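Local coordinates for protein R.MvaI (Kocuria varians, PDB 2OA9) that cleaves DNA as a monomeric restriction endonuclease that recognizes its target sequence asymmetrically, at residues G35-D40 against Y182-A187; E58-E63 against I234-L239; N157-K162 against T191-Q196; I202-I207 against L240-V245. All coordinates share one frame; numbering follows the deposited sequence.

Contact 1 (G35-D40 against Y182-A187); sequences GKTFED and YKYNSA
Phe38 of helix 33-49 and Tyr184 of strand 179-192 form a T-shaped aromatic pair. Their planes stand at 73° and their centroids lie 5.1 Å apart. The edge of Phe38 points at the tyrosine: its CD1 sits over the centre of that ring, 3.7 Å from Tyr184 CD2. Phe38 CG, turned anti to its backbone N (chi1 -169°), carries the ring there.

Van der Waals contacts continue at Thr37, here against or through hydroxyl oxygens. Thr37 CB lies 3.2 Å from Tyr184 OH. Thr37 OG1 meets the rim of the other tyrosine near its plane, 3.7 Å from Tyr182 CD1.

Tyr184 OH donates to the backbone oxygen of Ile34. It is also 3.1 Å from Phe38 N, but the angle there is too poor for a bond. Thr37 OG1 is paired with Thr26 OG1 and with the backbone oxygen of Gly33.

Helix segment 35-40 crosses strand segment 182-187 nearly at a right angle, and Val18 of helix 6-19 touches both rings. The aromatic pair thus packs helix 33-49 on the mixed sheet of a PDDEXK-clan nuclease, beside strand 58-61, where Phe38 meets Ile59, while the buried hydroxyls are satisfied by neighbouring residues.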
loop_
_atom_site.group_PDB
_atom_site.type_symbol
_atom_site.label_atom_id
_atom_site.label_comp_id
_atom_site.label_asym_id
_atom_site.label_seq_id
_atom_site.Cartn_x
_atom_site.Cartn_y
_atom_site.Cartn_z
ATOM N N GLY A 35 9.037 -6.664 16.312
ATOM C CA GLY A 35 8.378 -5.435 15.925
ATOM C C GLY A 35 7.698 -4.721 17.081
ATOM O O GLY A 35 7.821 -3.499 17.253
ATOM N N LYS A 36 6.987 -5.462 17.918
ATOM C CA LYS A 36 6.247 -4.831 19.006
ATOM C C LYS A 36 7.188 -4.216 20.049
ATOM O O LYS A 36 6.910 -3.159 20.608
ATOM C CB LYS A 36 5.299 -5.851 19.672
ATOM C CG LYS A 36 4.400 -5.305 20.788
ATOM C CD LYS A 36 4.241 -6.292 21.956
ATOM C CE LYS A 36 4.397 -5.612 23.310
ATOM N NZ LYS A 36 3.562 -4.384 23.442
ATOM N N THR A 37 8.305 -4.877 20.313
ATOM C CA THR A 37 9.285 -4.324 21.224
ATOM C C THR A 37 9.816 -3.025 20.634
ATOM O O THR A 37 9.985 -2.059 21.357
ATOM C CB THR A 37 10.419 -5.305 21.480
ATOM O OG1 THR A 37 9.915 -6.459 22.169
ATOM C CG2 THR A 37 11.475 -4.714 22.409
ATOM N N PHE A 38 10.072 -3.005 19.324
ATOM C CA PHE A 38 10.532 -1.761 18.688
ATOM C C PHE A 38 9.506 -0.626 18.855
ATOM O O PHE A 38 9.866 0.514 19.159
ATOM C CB PHE A 38 10.859 -2.026 17.208
ATOM C CG PHE A 38 11.570 -0.894 16.532
ATOM C CD1 PHE A 38 12.934 -0.860 16.478
ATOM C CD2 PHE A 38 10.870 0.094 15.910
ATOM C CE1 PHE A 38 13.591 0.149 15.840
ATOM C CE2 PHE A 38 11.541 1.134 15.281
ATOM C CZ PHE A 38 12.904 1.134 15.257
ATOM N N GLU A 39 8.232 -0.962 18.655
ATOM C CA GLU A 39 7.129 -0.014 18.851
ATOM C C GLU A 39 7.113 0.526 20.272
ATOM O O GLU A 39 6.924 1.720 20.478
ATOM C CB GLU A 39 5.778 -0.670 18.563
ATOM C CG GLU A 39 5.500 -1.021 17.102
ATOM C CD GLU A 39 4.143 -1.719 16.960
ATOM O OE1 GLU A 39 3.313 -1.633 17.903
ATOM O OE2 GLU A 39 3.882 -2.345 15.924
ATOM N N ASP A 40 7.319 -0.348 21.265
ATOM C CA ASP A 40 7.429 0.094 22.666
ATOM C C ASP A 40 8.581 1.059 22.940
ATOM O O ASP A 40 8.462 2.011 23.703
ATOM C CB ASP A 40 7.620 -1.110 23.612
ATOM C CG ASP A 40 6.447 -2.078 23.604
ATOM O OD1 ASP A 40 5.311 -1.675 23.252
ATOM O OD2 ASP A 40 6.574 -3.275 23.972
ATOM N N TYR A 182 16.302 -8.041 22.802
ATOM C CA TYR A 182 16.465 -7.802 21.372
ATOM C C TYR A 182 17.474 -6.680 21.179
ATOM O O TYR A 182 17.501 -5.702 21.966
ATOM C CB TYR A 182 15.157 -7.400 20.696
ATOM C CG TYR A 182 14.146 -8.505 20.546
ATOM C CD1 TYR A 182 12.863 -8.365 21.034
ATOM C CD2 TYR A 182 14.464 -9.677 19.891
ATOM C CE1 TYR A 182 11.922 -9.367 20.887
ATOM C CE2 TYR A 182 13.522 -10.711 19.754
ATOM C CZ TYR A 182 12.259 -10.535 20.253
ATOM O OH TYR A 182 11.310 -11.521 20.120
ATOM N N LYS A 183 18.259 -6.773 20.115
ATOM C CA LYS A 183 19.205 -5.737 19.716
ATOM C C LYS A 183 18.996 -5.471 18.228
ATOM O O LYS A 183 19.134 -6.407 17.419
ATOM C CB LYS A 183 20.630 -6.219 19.949
ATOM C CG LYS A 183 21.635 -5.166 19.641
ATOM C CD LYS A 183 23.011 -5.593 20.018
ATOM C CE LYS A 183 24.018 -4.544 19.593
ATOM N N TYR A 184 18.602 -4.254 17.891
ATOM C CA TYR A 184 18.256 -3.926 16.523
ATOM C C TYR A 184 19.461 -3.594 15.665
ATOM O O TYR A 184 20.298 -2.761 16.023
ATOM C CB TYR A 184 17.195 -2.797 16.543
ATOM C CG TYR A 184 15.914 -3.295 17.223
ATOM C CD1 TYR A 184 15.732 -3.101 18.583
ATOM C CD2 TYR A 184 14.953 -3.986 16.509
ATOM C CE1 TYR A 184 14.632 -3.620 19.223
ATOM C CE2 TYR A 184 13.855 -4.520 17.139
ATOM C CZ TYR A 184 13.690 -4.333 18.495
ATOM O OH TYR A 184 12.575 -4.860 19.132
ATOM N N ASN A 185 19.555 -4.242 14.526
ATOM C CA ASN A 185 20.674 -4.051 13.638
ATOM C C ASN A 185 20.595 -2.740 12.896
ATOM O O ASN A 185 21.601 -2.053 12.737
ATOM C CB ASN A 185 20.738 -5.175 12.591
ATOM C CG ASN A 185 20.856 -6.539 13.207
ATOM O OD1 ASN A 185 21.690 -6.755 14.093
ATOM N ND2 ASN A 185 20.012 -7.472 12.748
ATOM N N SER A 186 19.415 -2.485 12.352
ATOM C CA SER A 186 19.170 -1.339 11.495
ATOM C C SER A 186 17.709 -1.184 11.293
ATOM O O SER A 186 16.925 -2.062 11.682
ATOM C CB SER A 186 19.841 -1.488 10.124
ATOM O OG SER A 186 19.306 -2.561 9.365
ATOM N N ALA A 187 17.349 -0.058 10.698
ATOM C CA ALA A 187 15.981 0.223 10.320
ATOM C C ALA A 187 16.005 0.893 8.944
ATOM O O ALA A 187 16.769 1.802 8.702
ATOM C CB ALA A 187 15.280 1.074 11.375
#

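Contact 2 (E58-E63 against I234-L239); sequences EIKTHE and INMEKL. With CD (cadmium ion), chain E.
His62 and Glu237 share a cadmium ion. His62 ND1 binds the cadmium at 2.3 Å. The carboxylate chelates it with both oxygens, Glu237 OE1 at 2.4 Å from the cadmium and OE2 at 2.3 Å. Ring and carboxylate planes are 73° apart, and Glu237 OE2 lies in the plane of the ring at its edge. The glutamate is folded at chi2 (-82°), which turns the carboxylate to the metal. His62 ND1 and Glu237 OE1 are close but not hydrogen-bonded; both are ligands of the metal.

The 58-63 segment carries Glu58 and Ile59, which bind calcium in another structure of this protein. Glu58-Ile59-Lys60 fits the (D/E)XK part of the PD-(D/E)XK nuclease motif, consistent with the family. The cadmium site stands just beyond it, at the start of helix 62-66.

Lys60 and Met236 cross at about a right angle. The sulfur presses on the aliphatic part of the lysine, with Met236 SD 3.3 Å from Lys60 CG and 3.4 Å from Lys60 CD. Lys60 NZ is turned away from segment 234-239. Just before Met236, Asn235 is the N-cap of helix 236-242, and its OD1 accepts from Lys238 N at 3.2 Å on an in-plane lone pair.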
loop_
_atom_site.group_PDB
_atom_site.type_symbol
_atom_site.label_atom_id
_atom_site.label_comp_id
_atom_site.label_asym_id
_atom_site.label_seq_id
_atom_site.Cartn_x
_atom_site.Cartn_y
_atom_site.Cartn_z
ATOM N N GLU A 58 3.963 1.845 10.637
ATOM C CA GLU A 58 3.982 0.401 10.629
ATOM C C GLU A 58 5.431 -0.082 10.762
ATOM O O GLU A 58 6.351 0.469 10.139
ATOM C CB GLU A 58 3.341 -0.152 9.364
ATOM C CG GLU A 58 1.812 -0.044 9.378
ATOM C CD GLU A 58 1.132 -1.279 8.824
ATOM O OE1 GLU A 58 -0.122 -1.326 8.825
ATOM O OE2 GLU A 58 1.852 -2.207 8.381
ATOM N N ILE A 59 5.597 -1.085 11.608
ATOM C CA ILE A 59 6.880 -1.678 11.920
ATOM C C ILE A 59 6.837 -3.154 11.582
ATOM O O ILE A 59 6.042 -3.899 12.149
ATOM C CB ILE A 59 7.200 -1.531 13.405
ATOM C CG1 ILE A 59 7.078 -0.063 13.848
ATOM C CG2 ILE A 59 8.576 -2.082 13.709
ATOM C CD1 ILE A 59 8.218 0.810 13.486
ATOM N N LYS A 60 7.728 -3.605 10.709
ATOM C CA LYS A 60 7.860 -5.028 10.388
ATOM C C LYS A 60 9.323 -5.400 10.236
ATOM O O LYS A 60 10.112 -4.533 9.944
ATOM C CB LYS A 60 7.149 -5.338 9.074
ATOM C CG LYS A 60 5.684 -4.918 9.030
ATOM C CD LYS A 60 4.781 -5.965 8.443
ATOM C CE LYS A 60 3.663 -6.359 9.392
ATOM N NZ LYS A 60 4.245 -6.730 10.724
ATOM N N THR A 61 9.668 -6.673 10.415
ATOM C CA THR A 61 10.985 -7.156 10.026
ATOM C C THR A 61 11.033 -7.391 8.531
ATOM O O THR A 61 10.015 -7.424 7.877
ATOM C CB THR A 61 11.388 -8.449 10.715
ATOM O OG1 THR A 61 10.513 -9.492 10.298
ATOM C CG2 THR A 61 11.245 -8.377 12.232
ATOM N N HIS A 62 12.239 -7.572 8.003
ATOM C CA HIS A 62 12.372 -7.874 6.560
ATOM C C HIS A 62 11.639 -9.176 6.285
ATOM O O HIS A 62 10.991 -9.328 5.236
ATOM C CB HIS A 62 13.848 -8.032 6.127
ATOM C CG HIS A 62 14.546 -6.664 6.194
ATOM N ND1 HIS A 62 14.644 -5.825 5.109
ATOM C CD2 HIS A 62 15.128 -6.007 7.235
ATOM C CE1 HIS A 62 15.200 -4.694 5.483
ATOM N NE2 HIS A 62 15.511 -4.783 6.758
ATOM N N GLU A 63 11.725 -10.128 7.217
ATOM C CA GLU A 63 11.060 -11.404 7.049
ATOM C C GLU A 63 9.536 -11.279 6.996
ATOM O O GLU A 63 8.889 -11.874 6.149
ATOM C CB GLU A 63 11.482 -12.333 8.179
ATOM C CG GLU A 63 11.053 -13.748 7.941
ATOM C CD GLU A 63 11.577 -14.657 9.025
ATOM O OE1 GLU A 63 10.979 -14.646 10.125
ATOM O OE2 GLU A 63 12.610 -15.315 8.792
ATOM N N ILE A 234 0.895 -3.226 -2.761
ATOM C CA ILE A 234 2.279 -3.596 -3.007
ATOM C C ILE A 234 2.778 -4.468 -1.854
ATOM O O ILE A 234 2.440 -4.223 -0.695
ATOM C CB ILE A 234 3.188 -2.319 -3.173
ATOM C CG1 ILE A 234 4.586 -2.704 -3.636
ATOM C CG2 ILE A 234 3.250 -1.495 -1.880
ATOM C CD1 ILE A 234 5.495 -1.499 -3.936
ATOM N N ASN A 235 3.587 -5.459 -2.188
ATOM C CA ASN A 235 4.299 -6.240 -1.166
ATOM C C ASN A 235 5.216 -5.324 -0.401
ATOM O O ASN A 235 5.879 -4.441 -0.965
ATOM C CB ASN A 235 5.061 -7.352 -1.838
ATOM C CG ASN A 235 5.949 -8.104 -0.894
ATOM O OD1 ASN A 235 7.028 -7.694 -0.545
ATOM N ND2 ASN A 235 5.453 -9.276 -0.476
ATOM N N MET A 236 5.273 -5.490 0.909
ATOM C CA MET A 236 5.935 -4.504 1.746
ATOM C C MET A 236 7.439 -4.463 1.505
ATOM O O MET A 236 8.062 -3.385 1.558
ATOM C CB MET A 236 5.621 -4.727 3.214
ATOM C CG MET A 236 6.319 -3.801 4.144
ATOM S SD MET A 236 5.746 -3.988 5.860
ATOM C CE MET A 236 3.975 -4.067 5.414
ATOM N N GLU A 237 8.077 -5.616 1.302
ATOM C CA GLU A 237 9.510 -5.582 0.918
ATOM C C GLU A 237 9.692 -4.874 -0.378
ATOM O O GLU A 237 10.646 -4.111 -0.559
ATOM C CB GLU A 237 10.118 -6.989 0.744
ATOM C CG GLU A 237 10.637 -7.640 1.985
ATOM C CD GLU A 237 12.025 -7.188 2.361
ATOM O OE1 GLU A 237 12.167 -6.047 2.740
ATOM O OE2 GLU A 237 12.956 -8.016 2.335
ATOM N N LYS A 238 8.805 -5.155 -1.320
ATOM C CA LYS A 238 8.903 -4.573 -2.621
ATOM C C LYS A 238 8.865 -3.068 -2.600
ATOM O O LYS A 238 9.447 -2.401 -3.453
ATOM C CB LYS A 238 7.788 -5.124 -3.460
ATOM C CG LYS A 238 8.010 -4.986 -4.909
ATOM C CD LYS A 238 7.345 -6.129 -5.674
ATOM C CE LYS A 238 7.921 -7.514 -5.391
ATOM N NZ LYS A 238 8.939 -7.963 -6.366
ATOM N N LEU A 239 8.178 -2.492 -1.632
ATOM C CA LEU A 239 8.133 -1.048 -1.464
ATOM C C LEU A 239 9.526 -0.405 -1.285
ATOM O O LEU A 239 9.755 0.702 -1.769
ATOM C CB LEU A 239 7.161 -0.632 -0.351
ATOM C CG LEU A 239 6.972 0.871 -0.148
ATOM C CD1 LEU A 239 6.520 1.575 -1.414
ATOM C CD2 LEU A 239 5.949 1.077 0.989
HETATM CD CD CD E . 14.538 -6.487 2.886
#

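Contact 3 (N157-K162 against T191-Q196); sequences NQLDKK and TDLTVQ
Leu159 of helix 152-162 reaches across to Leu193, Thr194 and Val195, where strand 179-192 gives way to helix 195-204. Its CB points toward that turn. CG stands anti to the carbonyl carbon (chi1 -70°), which sends the fork at the facing backbone; Leu193 O lies 4.2 Å from Leu159 CG. The two methyl groups then part. Leu159 CD1 packs on the main chain, 3.6 Å from Leu193 O and 3.8 Å from Val195 N. Leu159 CD1 also approaches the carbonyl carbon of Thr194, and Val195 CB at 4.3 Å. Leu159 CD2 turns to the side chain of Leu193 and meets its CD2 at 4.0 Å. The two leucines cross at a slant.

Phe73 of strand 69-74 also packs against Leu159, and Leu155, a turn earlier in the same helix, touches Val195. Thr194 is the N-cap of helix 195-204, its OG1 accepting from Ser197 N. With an alanine here both methyls would be missing, and a gap would probably open between the helix and the 193-195 backbone, with Leu193 CD2 losing its contact to this side chain.

A branched aliphatic tip thus seats the end of helix 152-162 on the strand-to-helix turn; the contact rests on apolar packing, with no directed bond between the segments.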
loop_
_atom_site.group_PDB
_atom_site.type_symbol
_atom_site.label_atom_id
_atom_site.label_comp_id
_atom_site.label_asym_id
_atom_site.label_seq_id
_atom_site.Cartn_x
_atom_site.Cartn_y
_atom_site.Cartn_z
ATOM N N ASN A 157 -2.509 13.234 -5.048
ATOM C CA ASN A 157 -3.257 13.714 -3.907
ATOM C C ASN A 157 -3.469 12.603 -2.877
ATOM O O ASN A 157 -3.337 12.855 -1.697
ATOM C CB ASN A 157 -4.610 14.302 -4.346
ATOM C CG ASN A 157 -5.483 14.682 -3.173
ATOM O OD1 ASN A 157 -6.537 14.086 -2.943
ATOM N ND2 ASN A 157 -5.045 15.699 -2.416
ATOM N N GLN A 158 -3.760 11.380 -3.327
ATOM C CA GLN A 158 -3.902 10.248 -2.429
ATOM C C GLN A 158 -2.616 9.945 -1.693
ATOM O O GLN A 158 -2.609 9.689 -0.466
ATOM C CB GLN A 158 -4.315 9.007 -3.220
ATOM C CG GLN A 158 -5.729 9.054 -3.657
ATOM C CD GLN A 158 -6.654 9.134 -2.476
ATOM O OE1 GLN A 158 -6.699 8.211 -1.660
ATOM N NE2 GLN A 158 -7.347 10.268 -2.335
ATOM N N LEU A 159 -1.516 9.993 -2.428
ATOM C CA LEU A 159 -0.206 9.739 -1.838
ATOM C C LEU A 159 0.123 10.809 -0.785
ATOM O O LEU A 159 0.511 10.472 0.330
ATOM C CB LEU A 159 0.889 9.669 -2.898
ATOM C CG LEU A 159 0.874 8.450 -3.826
ATOM C CD1 LEU A 159 1.740 8.762 -5.024
ATOM C CD2 LEU A 159 1.323 7.144 -3.136
ATOM N N ASP A 160 -0.079 12.075 -1.145
ATOM C CA ASP A 160 0.101 13.205 -0.227
ATOM C C ASP A 160 -0.748 13.064 1.045
ATOM O O ASP A 160 -0.279 13.392 2.134
ATOM C CB ASP A 160 -0.266 14.529 -0.916
ATOM C CG ASP A 160 0.725 14.949 -2.000
ATOM O OD1 ASP A 160 1.863 14.424 -2.078
ATOM O OD2 ASP A 160 0.437 15.839 -2.831
ATOM N N LYS A 161 -1.982 12.595 0.914
ATOM C CA LYS A 161 -2.909 12.525 2.040
ATOM C C LYS A 161 -2.759 11.267 2.882
ATOM O O LYS A 161 -3.011 11.310 4.083
ATOM C CB LYS A 161 -4.358 12.576 1.548
ATOM C CG LYS A 161 -5.053 13.919 1.627
ATOM C CD LYS A 161 -6.562 13.738 1.412
ATOM C CE LYS A 161 -6.906 13.342 -0.017
ATOM N NZ LYS A 161 -7.909 14.276 -0.623
ATOM N N LYS A 162 -2.356 10.149 2.257
ATOM C CA LYS A 162 -2.551 8.829 2.845
ATOM C C LYS A 162 -1.260 8.093 3.183
ATOM O O LYS A 162 -1.286 7.217 4.025
ATOM C CB LYS A 162 -3.430 7.920 1.963
ATOM C CG LYS A 162 -4.822 8.479 1.663
ATOM C CD LYS A 162 -5.503 8.963 2.911
ATOM C CE LYS A 162 -6.978 9.260 2.679
ATOM N NZ LYS A 162 -7.793 8.016 2.752
ATOM N N THR A 191 10.002 6.891 3.523
ATOM C CA THR A 191 9.523 8.274 3.755
ATOM C C THR A 191 8.691 8.887 2.631
ATOM O O THR A 191 8.081 9.949 2.816
ATOM C CB THR A 191 10.700 9.238 4.064
ATOM O OG1 THR A 191 11.603 9.308 2.954
ATOM C CG2 THR A 191 11.555 8.804 5.243
ATOM N N ASP A 192 8.674 8.290 1.453
ATOM C CA ASP A 192 7.969 8.886 0.311
ATOM C C ASP A 192 7.872 7.915 -0.830
ATOM O O ASP A 192 8.693 7.004 -0.975
ATOM C CB ASP A 192 8.618 10.179 -0.174
ATOM C CG ASP A 192 7.694 10.991 -1.088
ATOM O OD1 ASP A 192 6.455 11.027 -0.836
ATOM O OD2 ASP A 192 8.141 11.592 -2.101
ATOM N N LEU A 193 6.820 8.097 -1.618
ATOM C CA LEU A 193 6.660 7.424 -2.911
ATOM C C LEU A 193 6.049 8.406 -3.883
ATOM O O LEU A 193 4.994 8.957 -3.588
ATOM C CB LEU A 193 5.744 6.203 -2.789
ATOM C CG LEU A 193 5.400 5.425 -4.066
ATOM C CD1 LEU A 193 6.588 4.664 -4.484
ATOM C CD2 LEU A 193 4.223 4.474 -3.775
ATOM N N THR A 194 6.697 8.605 -5.033
ATOM C CA THR A 194 6.199 9.531 -6.044
ATOM C C THR A 194 5.156 8.869 -6.932
ATOM O O THR A 194 5.101 7.644 -7.059
ATOM C CB THR A 194 7.303 10.034 -6.967
ATOM O OG1 THR A 194 7.875 8.931 -7.661
ATOM C CG2 THR A 194 8.482 10.692 -6.199
ATOM N N VAL A 195 4.324 9.689 -7.580
ATOM C CA VAL A 195 3.392 9.138 -8.547
ATOM C C VAL A 195 4.121 8.466 -9.710
ATOM O O VAL A 195 3.664 7.477 -10.213
ATOM C CB VAL A 195 2.327 10.182 -9.013
ATOM C CG1 VAL A 195 2.961 11.285 -9.814
ATOM C CG2 VAL A 195 1.196 9.462 -9.755
ATOM N N GLN A 196 5.253 9.002 -10.134
ATOM C CA GLN A 196 6.018 8.394 -11.214
ATOM C C GLN A 196 6.506 6.999 -10.838
ATOM O O GLN A 196 6.459 6.082 -11.652
ATOM C CB GLN A 196 7.206 9.270 -11.605
ATOM C CG GLN A 196 6.808 10.501 -12.372
ATOM C CD GLN A 196 6.250 11.594 -11.469
ATOM O OE1 GLN A 196 6.504 11.614 -10.249
ATOM N NE2 GLN A 196 5.484 12.507 -12.063
#

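Contact 4 (I202-I207 against L240-V245); sequences IENGDI and LEYGEV
Tyr242 OH is gripped by two groups. It donates to Asp206 OD2 at 2.6 Å and accepts from Asn204 ND2 at 2.9 Å, the latter bond nearly straight at 168°. Both partners lie at the ring edge, near its plane. The hydroxyl sits in the amide plane of Asn204, but it meets Asp206 OD2 on the anti side and somewhat off the carboxylate plane. The carboxylate is turned 75° from the ring and the amide 38°. Together the two bonds fix the phenol end of a largely buried side chain.

Asp206 OD2 also comes within 3.5 Å of Glu241 OE2, a pair of like charges. Both residues belong to a cadmium site seen in this crystal structure. Glu241 CG lies over one face of the Tyr242 ring, 3.6 Å above it. Asp206 OD1 forms a long, weak ion pair with Lys238. A phenylalanine in place of Tyr242 would probably leave Asn204 ND2 and Asp206 OD2 without this shared partner and the aspartate freer to turn.

Gly205, with positive phi, closes helix 195-204 in a Schellman motif and brings Asn204 and Asp206 to the tyrosine. The ring, near the end of helix 236-242, touches Arg200 of helix 195-204 and Ile234 of strand 225-235.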
loop_
_atom_site.group_PDB
_atom_site.type_symbol
_atom_site.label_atom_id
_atom_site.label_comp_id
_atom_site.label_asym_id
_atom_site.label_seq_id
_atom_site.Cartn_x
_atom_site.Cartn_y
_atom_site.Cartn_z
ATOM N N ILE A 202 3.466 -0.196 -11.242
ATOM C CA ILE A 202 2.362 -0.850 -11.945
ATOM C C ILE A 202 2.826 -1.479 -13.265
ATOM O O ILE A 202 2.582 -2.646 -13.532
ATOM C CB ILE A 202 1.181 0.151 -12.145
ATOM C CG1 ILE A 202 0.577 0.538 -10.795
ATOM C CG2 ILE A 202 0.093 -0.497 -13.045
ATOM C CD1 ILE A 202 -0.367 1.721 -10.838
ATOM N N GLU A 203 3.551 -0.716 -14.097
ATOM C CA GLU A 203 4.078 -1.231 -15.371
ATOM C C GLU A 203 4.944 -2.475 -15.172
ATOM O O GLU A 203 4.931 -3.400 -15.977
ATOM C CB GLU A 203 4.986 -0.188 -16.067
ATOM C CG GLU A 203 4.309 1.087 -16.448
ATOM C CD GLU A 203 5.194 1.955 -17.327
ATOM O OE1 GLU A 203 6.388 2.208 -16.993
ATOM O OE2 GLU A 203 4.683 2.438 -18.360
ATOM N N ASN A 204 5.730 -2.461 -14.100
ATOM C CA ASN A 204 6.690 -3.548 -13.798
ATOM C C ASN A 204 6.035 -4.822 -13.279
ATOM O O ASN A 204 6.667 -5.855 -13.263
ATOM C CB ASN A 204 7.701 -3.073 -12.767
ATOM C CG ASN A 204 8.597 -1.945 -13.303
ATOM O OD1 ASN A 204 8.661 -1.725 -14.512
ATOM N ND2 ASN A 204 9.246 -1.235 -12.415
ATOM N N GLY A 205 4.766 -4.730 -12.871
ATOM C CA GLY A 205 4.007 -5.822 -12.290
ATOM C C GLY A 205 4.150 -5.939 -10.789
ATOM O O GLY A 205 3.641 -6.881 -10.184
ATOM N N ASP A 206 4.791 -4.965 -10.156
ATOM C CA ASP A 206 5.041 -4.951 -8.723
ATOM C C ASP A 206 3.971 -4.287 -7.882
ATOM O O ASP A 206 3.852 -4.551 -6.695
ATOM C CB ASP A 206 6.398 -4.255 -8.423
ATOM C CG ASP A 206 7.597 -5.078 -8.846
ATOM O OD1 ASP A 206 7.539 -6.320 -8.971
ATOM O OD2 ASP A 206 8.701 -4.484 -9.076
ATOM N N ILE A 207 3.156 -3.461 -8.501
ATOM C CA ILE A 207 2.058 -2.764 -7.787
ATOM C C ILE A 207 0.777 -3.164 -8.463
ATOM O O ILE A 207 0.676 -3.136 -9.667
ATOM C CB ILE A 207 2.281 -1.245 -7.777
ATOM C CG1 ILE A 207 3.647 -0.914 -7.140
ATOM C CG2 ILE A 207 1.139 -0.467 -7.115
ATOM C CD1 ILE A 207 3.939 0.566 -6.960
ATOM N N LEU A 240 10.501 -1.131 -0.721
ATOM C CA LEU A 240 11.871 -0.651 -0.607
ATOM C C LEU A 240 12.574 -0.496 -1.942
ATOM O O LEU A 240 13.602 0.159 -2.026
ATOM C CB LEU A 240 12.711 -1.553 0.309
ATOM C CG LEU A 240 12.116 -1.755 1.711
ATOM C CD1 LEU A 240 12.976 -2.648 2.529
ATOM C CD2 LEU A 240 11.925 -0.382 2.435
ATOM N N GLU A 241 12.030 -1.075 -2.997
ATOM C CA GLU A 241 12.559 -0.837 -4.355
ATOM C C GLU A 241 12.120 0.500 -4.929
ATOM O O GLU A 241 12.845 1.144 -5.693
ATOM C CB GLU A 241 12.103 -1.970 -5.280
ATOM C CG GLU A 241 12.287 -1.780 -6.800
ATOM C CD GLU A 241 11.801 -2.933 -7.659
ATOM O OE1 GLU A 241 11.538 -4.016 -7.137
ATOM O OE2 GLU A 241 11.685 -2.760 -8.890
ATOM N N TYR A 242 10.916 0.925 -4.566
ATOM C CA TYR A 242 10.277 2.104 -5.162
ATOM C C TYR A 242 10.297 3.384 -4.330
ATOM O O TYR A 242 10.222 4.478 -4.893
ATOM C CB TYR A 242 8.816 1.807 -5.497
ATOM C CG TYR A 242 8.715 0.796 -6.594
ATOM C CD1 TYR A 242 8.713 1.190 -7.939
ATOM C CD2 TYR A 242 8.704 -0.588 -6.331
ATOM C CE1 TYR A 242 8.690 0.281 -8.945
ATOM C CE2 TYR A 242 8.666 -1.537 -7.347
ATOM C CZ TYR A 242 8.650 -1.095 -8.670
ATOM O OH TYR A 242 8.631 -1.970 -9.668
ATOM N N GLY A 243 10.369 3.246 -3.019
ATOM C CA GLY A 243 10.190 4.398 -2.137
ATOM C C GLY A 243 11.501 5.093 -1.851
ATOM O O GLY A 243 12.585 4.549 -2.135
ATOM N N GLU A 244 11.412 6.300 -1.313
ATOM C CA GLU A 244 12.551 6.968 -0.696
ATOM C C GLU A 244 12.751 6.278 0.640
ATOM O O GLU A 244 11.829 6.206 1.434
ATOM C CB GLU A 244 12.252 8.455 -0.514
ATOM C CG GLU A 244 13.348 9.266 0.196
ATOM C CD GLU A 244 14.717 9.148 -0.458
ATOM O OE1 GLU A 244 14.780 8.960 -1.689
ATOM O OE2 GLU A 244 15.742 9.239 0.261
ATOM N N VAL A 245 13.965 5.808 0.911
ATOM C CA VAL A 245 14.231 5.031 2.105
ATOM C C VAL A 245 15.533 5.497 2.746
ATOM O O VAL A 245 16.532 5.623 2.059
ATOM C CB VAL A 245 14.381 3.539 1.763
ATOM C CG1 VAL A 245 14.711 2.762 3.029
ATOM C CG2 VAL A 245 13.112 3.014 1.133
#

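How the contacts relate
Contacts 1 and 2 lie about 14 Å apart between centres and touch through Ile59, whose CD1 packs on Phe38 CD2 at 3.7 Å. The helix of contact 1 thus backs the strand with the calcium-binding residues Glu58 and Ile59. Contacts 2 and 4 share helix 236-242. Between them Ile234 packs on Ile207 and Tyr242. Contacts 3 and 4 share helix 195-204. Their strands pair through Asp192 O and Glu244 N, 2.8 Å apart, a probable hydrogen bond, and Leu193 of contact 3 packs on the backbone of Tyr242. The centres of contacts 1 and 3 are about 26 Å apart, at different points of the same strand 179-192.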